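Long-range contacts in plasmin and fibronectin-binding protein A (Streptococcus pneumoniae, PDB 4MR0), which acts as a fibronectin-dependent adhesin and invasin on the pneumococcal surface, binding human fibronectin, plasmin, plasminogen and serum albumin: residues I240-F246 and F261-G267; I270-G274 and G314-A318; S301-I307 and V346-H352. All coordinates share one frame; numbering follows the deposited sequence.

The three contacts illustrate how a solenoid is built from repeated turns of the parallel beta-helix that makes up most of the modelled part of this adhesin fragment: contact 1 joins two parts of a single coil, contacts 2 and 3 join successive coils. Their centres lie 12 to 14 Å apart. Contact 1 closes before contacts 2 and 3 open, whereas the segments of contacts 2 and 3 alternate along the chain. Strands 243-252, 270-273 and 306-308 run side by side and parallel, and carry the backbone from one contact to the next: Phe246 pairs with Gln271, and Ile272 with Gln306. Contacts 2 and 3 share a manganese ion, with ligands from both, so coil stacking and metal binding meet in one region.

Contact 1 (I240-F246 and F261-G267); sequences INSSGAF and FKDSYQG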
loop_
_atom_site.group_PDB
_atom_site.type_symbol
_atom_site.label_atom_id
_atom_site.label_comp_id
_atom_site.label_asym_id
_atom_site.label_seq_id
_atom_site.Cartn_x
_atom_site.Cartn_y
_atom_site.Cartn_z
ATOM N N ILE A 240 -4.776 23.327 -0.129
ATOM C CA ILE A 240 -3.948 22.164 -0.443
ATOM C C ILE A 240 -4.487 21.282 -1.575
ATOM O O ILE A 240 -5.661 21.344 -1.945
ATOM C CB ILE A 240 -3.757 21.276 0.802
ATOM C CG1 ILE A 240 -5.090 20.624 1.189
ATOM C CG2 ILE A 240 -3.245 22.130 1.966
ATOM C CD1 ILE A 240 -4.972 19.580 2.275
ATOM N N ASN A 241 -3.599 20.459 -2.129
ATOM C CA ASN A 241 -3.963 19.524 -3.198
ATOM C C ASN A 241 -3.967 18.096 -2.655
ATOM O O ASN A 241 -4.500 17.194 -3.283
ATOM C CB ASN A 241 -2.996 19.616 -4.380
ATOM C CG ASN A 241 -3.206 20.872 -5.201
ATOM O OD1 ASN A 241 -4.351 21.262 -5.488
ATOM N ND2 ASN A 241 -2.103 21.496 -5.617
ATOM N N SER A 242 -3.373 17.900 -1.481
ATOM C CA SER A 242 -3.327 16.589 -0.821
ATOM C C SER A 242 -2.711 16.758 0.572
ATOM O O SER A 242 -1.988 17.718 0.819
ATOM C CB SER A 242 -2.474 15.601 -1.624
ATOM O OG SER A 242 -1.093 15.918 -1.544
ATOM N N SER A 243 -3.030 15.856 1.495
ATOM C CA SER A 243 -2.454 15.925 2.826
ATOM C C SER A 243 -1.963 14.539 3.222
ATOM O O SER A 243 -2.506 13.522 2.772
ATOM C CB SER A 243 -3.473 16.448 3.851
ATOM O OG SER A 243 -4.489 15.501 4.114
ATOM N N GLY A 244 -0.925 14.514 4.054
ATOM C CA GLY A 244 -0.345 13.264 4.518
ATOM C C GLY A 244 0.280 13.468 5.888
ATOM O O GLY A 244 0.237 14.580 6.432
ATOM N N ALA A 245 0.880 12.419 6.445
ATOM C CA ALA A 245 1.497 12.529 7.767
ATOM C C ALA A 245 3.020 12.461 7.769
ATOM O O ALA A 245 3.681 13.250 8.450
ATOM C CB ALA A 245 0.943 11.443 8.700
ATOM N N PHE A 246 3.571 11.513 7.015
ATOM C CA PHE A 246 5.018 11.318 6.974
ATOM C C PHE A 246 5.624 11.251 5.579
ATOM O O PHE A 246 5.067 10.627 4.681
ATOM C CB PHE A 246 5.393 10.009 7.691
ATOM C CG PHE A 246 5.233 10.049 9.185
ATOM C CD1 PHE A 246 6.252 10.542 9.994
ATOM C CD2 PHE A 246 4.077 9.555 9.787
ATOM C CE1 PHE A 246 6.126 10.541 11.384
ATOM C CE2 PHE A 246 3.942 9.549 11.175
ATOM C CZ PHE A 246 4.964 10.037 11.976
ATOM N N PHE A 261 -4.032 7.316 12.109
ATOM C CA PHE A 261 -3.966 8.317 11.044
ATOM C C PHE A 261 -5.365 8.588 10.515
ATOM O O PHE A 261 -6.044 7.670 10.057
ATOM C CB PHE A 261 -3.099 7.821 9.890
ATOM C CG PHE A 261 -1.693 7.499 10.284
ATOM C CD1 PHE A 261 -1.383 6.276 10.876
ATOM C CD2 PHE A 261 -0.669 8.406 10.024
ATOM C CE1 PHE A 261 -0.070 5.962 11.206
ATOM C CE2 PHE A 261 0.647 8.107 10.349
ATOM C CZ PHE A 261 0.950 6.874 10.939
ATOM N N LYS A 262 -5.786 9.848 10.545
ATOM C CA LYS A 262 -7.127 10.186 10.093
ATOM C C LYS A 262 -7.265 11.180 8.952
ATOM O O LYS A 262 -6.543 12.177 8.870
ATOM C CB LYS A 262 -7.948 10.751 11.255
ATOM C CG LYS A 262 -8.131 9.845 12.451
ATOM C CD LYS A 262 -9.025 10.540 13.474
ATOM C CE LYS A 262 -9.249 9.682 14.711
ATOM N NZ LYS A 262 -10.180 10.356 15.663
ATOM N N ASP A 263 -8.234 10.892 8.094
ATOM C CA ASP A 263 -8.627 11.758 6.993
ATOM C C ASP A 263 -7.587 12.415 6.103
ATOM O O ASP A 263 -7.398 13.633 6.130
ATOM C CB ASP A 263 -9.556 12.836 7.558
ATOM C CG ASP A 263 -10.652 12.246 8.423
ATOM O OD1 ASP A 263 -11.355 11.339 7.931
ATOM O OD2 ASP A 263 -10.805 12.676 9.588
ATOM N N SER A 264 -6.934 11.601 5.289
ATOM C CA SER A 264 -5.950 12.098 4.349
ATOM C C SER A 264 -6.738 12.764 3.219
ATOM O O SER A 264 -7.763 12.241 2.790
ATOM C CB SER A 264 -5.145 10.920 3.795
ATOM O OG SER A 264 -4.370 11.315 2.682
ATOM N N TYR A 265 -6.287 13.924 2.751
ATOM C CA TYR A 265 -6.971 14.580 1.636
ATOM C C TYR A 265 -6.318 14.042 0.371
ATOM O O TYR A 265 -5.229 14.491 -0.007
ATOM C CB TYR A 265 -6.803 16.102 1.692
ATOM C CG TYR A 265 -7.446 16.823 0.519
ATOM C CD1 TYR A 265 -8.811 16.682 0.255
ATOM C CD2 TYR A 265 -6.695 17.650 -0.320
ATOM C CE1 TYR A 265 -9.415 17.345 -0.813
ATOM C CE2 TYR A 265 -7.289 18.322 -1.391
ATOM C CZ TYR A 265 -8.650 18.162 -1.629
ATOM O OH TYR A 265 -9.250 18.813 -2.681
ATOM N N GLN A 266 -6.988 13.081 -0.267
ATOM C CA GLN A 266 -6.502 12.430 -1.481
ATOM C C GLN A 266 -4.980 12.341 -1.514
ATOM O O GLN A 266 -4.343 12.759 -2.478
ATOM C CB GLN A 266 -7.018 13.158 -2.731
ATOM C CG GLN A 266 -6.618 14.624 -2.857
ATOM C CD GLN A 266 -7.225 15.281 -4.086
ATOM O OE1 GLN A 266 -6.970 16.449 -4.376
ATOM N NE2 GLN A 266 -8.033 14.526 -4.814
ATOM N N GLY A 267 -4.397 11.785 -0.457
ATOM C CA GLY A 267 -2.951 11.690 -0.412
ATOM C C GLY A 267 -2.393 10.443 0.244
ATOM O O GLY A 267 -3.117 9.485 0.530
HETATM O O HOH W 1 -7.715 20.110 -4.270
#
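A chi1 of 177° swings the Tyr265 ring away from its own backbone N, alongside residues 240-242, while OG of Ser243, set between backbone N and carbonyl carbon (chi1 71°), faces the tyrosine backbone. Ser243 OG accepts the amide of Tyr265 N at 2.8 Å, and Ser243 N returns a bond to Tyr265 O at 3.0 Å. The third oxygen in play, Ser243 O, takes the hydroxyl of Ser264 OG at 2.9 Å, so one serine is gripped through backbone and side chain alike. Its OG also bonds to Met223 O, one coil back.

The tyrosine ring slides past Ile240 in the opposite direction, CD1 of the isoleucine meeting CD2 of the ring at 3.7 Å. Beyond the ring, Tyr265 OH reaches a water at 2.6 Å, which in turn makes a weak bond to Ile240 O. Gln266 CG lies over the centre of one ring face.

At the far end the contact becomes apolar. The side chains of Phe246 and Phe261 cross at about a right angle and touch edge against edge, CE2 of one 3.7 Å from CE2 of the other, and Ala245 CB sits at the edge of the Phe261 ring. Phe261 stacks in turn on Phe285 of a later coil. The serine bonds tie two strands of one coil together, and Ala245, Phe246 and Phe261 belong to the core of a right-handed parallel beta-helix.

Contact 2 (I270-G274 and G314-A318); sequences IQIAG and GFPYA. With MN (manganese (II) ion), chain G.
Metal coordination dominates the meeting of Gln271 with Gly314. The manganese ion is bound by Gln271 OE1 at 2.3 Å and by the backbone Gly314 O at 2.2 Å, and this shared ion accounts for the closeness of the two oxygens. Gln306 and Glu308 complete the protein ligands.

Hydrogen bonding holds the other half of the same amide. Gln271 NE2 donates to Tyr317 OH at 2.8 Å in a nearly straight bond (175°) that lies in the amide plane. The ring is turned 75° from that plane, and a water bridges Tyr317 OH and Gln271 OE1. Held by the metal at OE1 and the phenol at NE2, the amide cannot readily flip or turn.

Across the two segments the apolar contact is between Phe315 and Ala273, two residues along the strand from Gln271: Phe315 CD1 lies 3.5 Å from Ala273 CB. Within the loop, Tyr317 CD2 stands over the centre of one face of the Phe315 ring, and Trp208 meets that ring edge-to-face.

A type I beta turn from Phe315 to Ala318 brings the tyrosine back to the strand. Together these elements form a manganese site of the beta-helix, where side chains of adjacent strands and a loop carbonyl converge on the ion.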
loop_
_atom_site.group_PDB
_atom_site.type_symbol
_atom_site.label_atom_id
_atom_site.label_comp_id
_atom_site.label_asym_id
_atom_site.label_seq_id
_atom_site.Cartn_x
_atom_site.Cartn_y
_atom_site.Cartn_z
ATOM N N ILE A 270 1.658 8.008 4.446
ATOM C CA ILE A 270 3.084 7.789 4.612
ATOM C C ILE A 270 3.766 7.483 3.286
ATOM O O ILE A 270 3.258 6.709 2.484
ATOM C CB ILE A 270 3.357 6.587 5.552
ATOM C CG1 ILE A 270 2.775 6.856 6.942
ATOM C CG2 ILE A 270 4.863 6.319 5.638
ATOM C CD1 ILE A 270 2.832 5.645 7.875
ATOM N N GLN A 271 4.921 8.104 3.062
ATOM C CA GLN A 271 5.721 7.838 1.868
ATOM C C GLN A 271 7.094 7.433 2.376
ATOM O O GLN A 271 7.716 8.155 3.152
ATOM C CB GLN A 271 5.858 9.072 0.971
ATOM C CG GLN A 271 4.576 9.472 0.258
ATOM C CD GLN A 271 4.738 10.747 -0.552
ATOM O OE1 GLN A 271 5.327 10.740 -1.633
ATOM N NE2 GLN A 271 4.219 11.851 -0.025
ATOM N N ILE A 272 7.549 6.265 1.942
ATOM C CA ILE A 272 8.843 5.729 2.338
ATOM C C ILE A 272 9.616 5.619 1.041
ATOM O O ILE A 272 9.317 4.761 0.209
ATOM C CB ILE A 272 8.671 4.327 2.977
ATOM C CG1 ILE A 272 7.775 4.436 4.212
ATOM C CG2 ILE A 272 10.032 3.739 3.352
ATOM C CD1 ILE A 272 7.302 3.084 4.754
ATOM N N ALA A 273 10.594 6.502 0.872
ATOM C CA ALA A 273 11.385 6.561 -0.354
ATOM C C ALA A 273 12.875 6.479 -0.086
ATOM O O ALA A 273 13.414 7.260 0.698
ATOM C CB ALA A 273 11.073 7.865 -1.098
ATOM N N GLY A 274 13.540 5.548 -0.767
ATOM C CA GLY A 274 14.967 5.379 -0.586
ATOM C C GLY A 274 15.334 5.198 0.872
ATOM O O GLY A 274 16.404 5.622 1.312
ATOM N N GLY A 314 8.536 10.870 -7.746
ATOM C CA GLY A 314 7.756 10.280 -6.670
ATOM C C GLY A 314 7.988 10.911 -5.302
ATOM O O GLY A 314 7.225 10.681 -4.371
ATOM N N PHE A 315 9.043 11.708 -5.166
ATOM C CA PHE A 315 9.354 12.331 -3.880
ATOM C C PHE A 315 9.839 13.757 -4.171
ATOM O O PHE A 315 11.023 14.068 -4.041
ATOM C CB PHE A 315 10.445 11.509 -3.169
ATOM C CG PHE A 315 10.453 11.658 -1.675
ATOM C CD1 PHE A 315 9.499 11.010 -0.889
ATOM C CD2 PHE A 315 11.402 12.461 -1.052
ATOM C CE1 PHE A 315 9.498 11.159 0.497
ATOM C CE2 PHE A 315 11.411 12.619 0.331
ATOM C CZ PHE A 315 10.449 11.966 1.110
ATOM N N PRO A 316 8.913 14.642 -4.568
ATOM C CA PRO A 316 9.186 16.044 -4.905
ATOM C C PRO A 316 9.614 16.963 -3.766
ATOM O O PRO A 316 9.797 18.164 -3.976
ATOM C CB PRO A 316 7.877 16.494 -5.551
ATOM C CG PRO A 316 6.856 15.732 -4.766
ATOM C CD PRO A 316 7.470 14.348 -4.670
ATOM N N TYR A 317 9.807 16.401 -2.579
ATOM C CA TYR A 317 10.193 17.181 -1.408
ATOM C C TYR A 317 11.691 17.421 -1.300
ATOM O O TYR A 317 12.134 18.225 -0.482
ATOM C CB TYR A 317 9.692 16.471 -0.149
ATOM C CG TYR A 317 8.322 15.880 -0.365
ATOM C CD1 TYR A 317 7.221 16.702 -0.596
ATOM C CD2 TYR A 317 8.143 14.496 -0.439
ATOM C CE1 TYR A 317 5.973 16.167 -0.906
ATOM C CE2 TYR A 317 6.905 13.948 -0.749
ATOM C CZ TYR A 317 5.824 14.793 -0.984
ATOM O OH TYR A 317 4.603 14.270 -1.326
ATOM N N ALA A 318 12.465 16.721 -2.124
ATOM C CA ALA A 318 13.912 16.859 -2.105
ATOM C C ALA A 318 14.491 16.761 -3.515
ATOM O O ALA A 318 13.768 16.470 -4.475
ATOM C CB ALA A 318 14.525 15.784 -1.209
HETATM MN MN MN G . 5.727 9.387 -3.460
HETATM O O HOH W 2 4.081 12.919 -3.627
#

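Contact 3 (S301-I307 and V346-H352); sequences SKESIQI and VTAIGTH. With MN (manganese (II) ion), chain G.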
loop_
_atom_site.group_PDB
_atom_site.type_symbol
_atom_site.label_atom_id
_atom_site.label_comp_id
_atom_site.label_asym_id
_atom_site.label_seq_id
_atom_site.Cartn_x
_atom_site.Cartn_y
_atom_site.Cartn_z
ATOM N N SER A 301 -3.674 6.336 -7.795
ATOM C CA SER A 301 -2.254 6.574 -7.583
ATOM C C SER A 301 -2.023 7.100 -6.166
ATOM O O SER A 301 -0.929 7.558 -5.838
ATOM C CB SER A 301 -1.731 7.599 -8.592
ATOM O OG SER A 301 -2.265 8.885 -8.323
ATOM N N LYS A 302 -3.051 7.032 -5.326
ATOM C CA LYS A 302 -2.925 7.529 -3.961
ATOM C C LYS A 302 -2.965 6.456 -2.876
ATOM O O LYS A 302 -3.983 6.277 -2.207
ATOM C CB LYS A 302 -4.006 8.579 -3.689
ATOM C CG LYS A 302 -3.808 9.874 -4.464
ATOM C CD LYS A 302 -2.388 10.402 -4.286
ATOM C CE LYS A 302 -2.224 11.794 -4.874
ATOM N NZ LYS A 302 -2.653 11.845 -6.303
ATOM N N GLU A 303 -1.845 5.758 -2.703
ATOM C CA GLU A 303 -1.729 4.710 -1.693
ATOM C C GLU A 303 -1.557 5.359 -0.322
ATOM O O GLU A 303 -0.843 6.354 -0.196
ATOM C CB GLU A 303 -0.510 3.822 -1.986
ATOM C CG GLU A 303 -0.482 3.196 -3.381
ATOM C CD GLU A 303 0.239 4.055 -4.413
ATOM O OE1 GLU A 303 0.611 5.209 -4.097
ATOM O OE2 GLU A 303 0.433 3.570 -5.547
ATOM N N SER A 304 -2.201 4.811 0.706
ATOM C CA SER A 304 -2.067 5.374 2.051
ATOM C C SER A 304 -0.638 5.208 2.568
ATOM O O SER A 304 -0.130 6.045 3.327
ATOM C CB SER A 304 -3.072 4.723 2.992
ATOM O OG SER A 304 -4.385 5.071 2.576
ATOM N N ILE A 305 0.003 4.115 2.170
ATOM C CA ILE A 305 1.396 3.882 2.516
ATOM C C ILE A 305 2.088 3.525 1.210
ATOM O O ILE A 305 1.901 2.434 0.669
ATOM C CB ILE A 305 1.592 2.719 3.506
ATOM C CG1 ILE A 305 0.915 3.043 4.843
ATOM C CG2 ILE A 305 3.087 2.495 3.734
ATOM C CD1 ILE A 305 1.032 1.922 5.875
ATOM N N GLN A 306 2.867 4.463 0.692
ATOM C CA GLN A 306 3.588 4.245 -0.548
ATOM C C GLN A 306 5.034 3.903 -0.212
ATOM O O GLN A 306 5.657 4.548 0.631
ATOM C CB GLN A 306 3.524 5.511 -1.417
ATOM C CG GLN A 306 4.282 5.413 -2.736
ATOM C CD GLN A 306 4.178 6.688 -3.551
ATOM O OE1 GLN A 306 4.227 7.788 -3.004
ATOM N NE2 GLN A 306 4.042 6.545 -4.865
ATOM N N ILE A 307 5.549 2.872 -0.868
ATOM C CA ILE A 307 6.921 2.423 -0.678
ATOM C C ILE A 307 7.505 2.568 -2.074
ATOM O O ILE A 307 7.109 1.863 -3.004
ATOM C CB ILE A 307 6.952 0.956 -0.220
ATOM C CG1 ILE A 307 6.162 0.816 1.085
ATOM C CG2 ILE A 307 8.397 0.491 -0.038
ATOM C CD1 ILE A 307 5.877 -0.632 1.475
ATOM N N VAL A 346 -8.309 4.125 -0.854
ATOM C CA VAL A 346 -8.365 3.581 -2.206
ATOM C C VAL A 346 -7.434 2.365 -2.295
ATOM O O VAL A 346 -7.853 1.265 -2.666
ATOM C CB VAL A 346 -7.941 4.644 -3.246
ATOM C CG1 VAL A 346 -7.942 4.046 -4.648
ATOM C CG2 VAL A 346 -8.903 5.830 -3.181
ATOM N N THR A 347 -6.172 2.577 -1.938
ATOM C CA THR A 347 -5.158 1.527 -1.951
ATOM C C THR A 347 -4.391 1.679 -0.647
ATOM O O THR A 347 -3.843 2.741 -0.369
ATOM C CB THR A 347 -4.186 1.704 -3.136
ATOM O OG1 THR A 347 -4.891 1.487 -4.361
ATOM C CG2 THR A 347 -3.030 0.715 -3.046
ATOM N N ALA A 348 -4.354 0.627 0.163
ATOM C CA ALA A 348 -3.657 0.725 1.441
ATOM C C ALA A 348 -2.138 0.817 1.326
ATOM O O ALA A 348 -1.518 1.701 1.924
ATOM C CB ALA A 348 -4.038 -0.454 2.345
ATOM N N ILE A 349 -1.542 -0.080 0.546
ATOM C CA ILE A 349 -0.088 -0.128 0.427
ATOM C C ILE A 349 0.396 -0.437 -0.978
ATOM O O ILE A 349 -0.194 -1.265 -1.676
ATOM C CB ILE A 349 0.497 -1.242 1.344
ATOM C CG1 ILE A 349 -0.006 -1.075 2.776
ATOM C CG2 ILE A 349 2.026 -1.206 1.311
ATOM C CD1 ILE A 349 0.264 -2.290 3.663
ATOM N N GLY A 350 1.480 0.214 -1.390
ATOM C CA GLY A 350 2.035 -0.087 -2.698
ATOM C C GLY A 350 2.721 1.077 -3.370
ATOM O O GLY A 350 3.217 1.987 -2.714
ATOM N N THR A 351 2.777 1.021 -4.692
ATOM C CA THR A 351 3.355 2.094 -5.480
ATOM C C THR A 351 2.908 1.890 -6.923
ATOM O O THR A 351 2.406 0.819 -7.282
ATOM C CB THR A 351 4.895 2.151 -5.366
ATOM O OG1 THR A 351 5.348 3.420 -5.862
ATOM C CG2 THR A 351 5.552 1.028 -6.150
ATOM N N HIS A 352 3.094 2.910 -7.750
ATOM C CA HIS A 352 2.622 2.849 -9.128
ATOM C C HIS A 352 3.610 3.417 -10.138
ATOM O O HIS A 352 3.199 3.864 -11.208
ATOM C CB HIS A 352 1.354 3.677 -9.215
ATOM C CG HIS A 352 1.536 5.068 -8.689
ATOM N ND1 HIS A 352 1.438 5.376 -7.348
ATOM C CD2 HIS A 352 1.902 6.215 -9.311
ATOM C CE1 HIS A 352 1.732 6.651 -7.168
ATOM N NE2 HIS A 352 2.019 7.183 -8.343
HETATM MN MN MN G . 5.727 9.387 -3.460
#
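Glu303 and His352 form the polar core of this contact between successive coils of a parallel beta-helix. His352 ND1 donates to Glu303 OE2 at 2.7 Å and 168°, and Glu303 OE2 accepts through its syn lone pair. That oxygen lies close to the imidazole plane, and carboxylate and ring are nearly coplanar, 14° apart. The glutamate chain is bent at its second torsion (chi2 91°), which swings the carboxylate along the neighbouring coil to the histidine. Ser301 CB lies over the centre of one face of the imidazole, a CH-pi contact at 3.8 Å from the centroid. Gln306 NE2 approaches the same ring obliquely.

The next shell is backbone. Parallel pairing of Ile305 with Ile349 and of Gln306 with Gly350 sets the register: Gly350 N donates to Ile305 O, and Gly350 O accepts Ile307 N, both at 3.1 Å. Where the two chains turn their corners together, Ser304 N bonds to Thr347 O and Ile305 N to Ala348 O. At the backbone angles of Gly350 a side chain would collide with the preceding carbonyl, and CG of Glu303 packs against the carbonyl carbon of this glycine.

Ile305 and Ile349 turn to one face of the pairing, where both touch Ile331 of the core and CD1 of Ile307 reaches CG2 of Ile349; Gln306 leaves from the other. Before the corner, Glu303 CG makes a separate contact with Thr347 CG2 at 3.6 Å, and Arg380 of a later coil lies against both Thr347 and His352.

Gln306, its chain extended, projects from the face opposite Ile305 and Ile349 to a manganese ion, which it shares with Gln271, Glu308 and Gly314 and binds through OE1 at 2.2 Å.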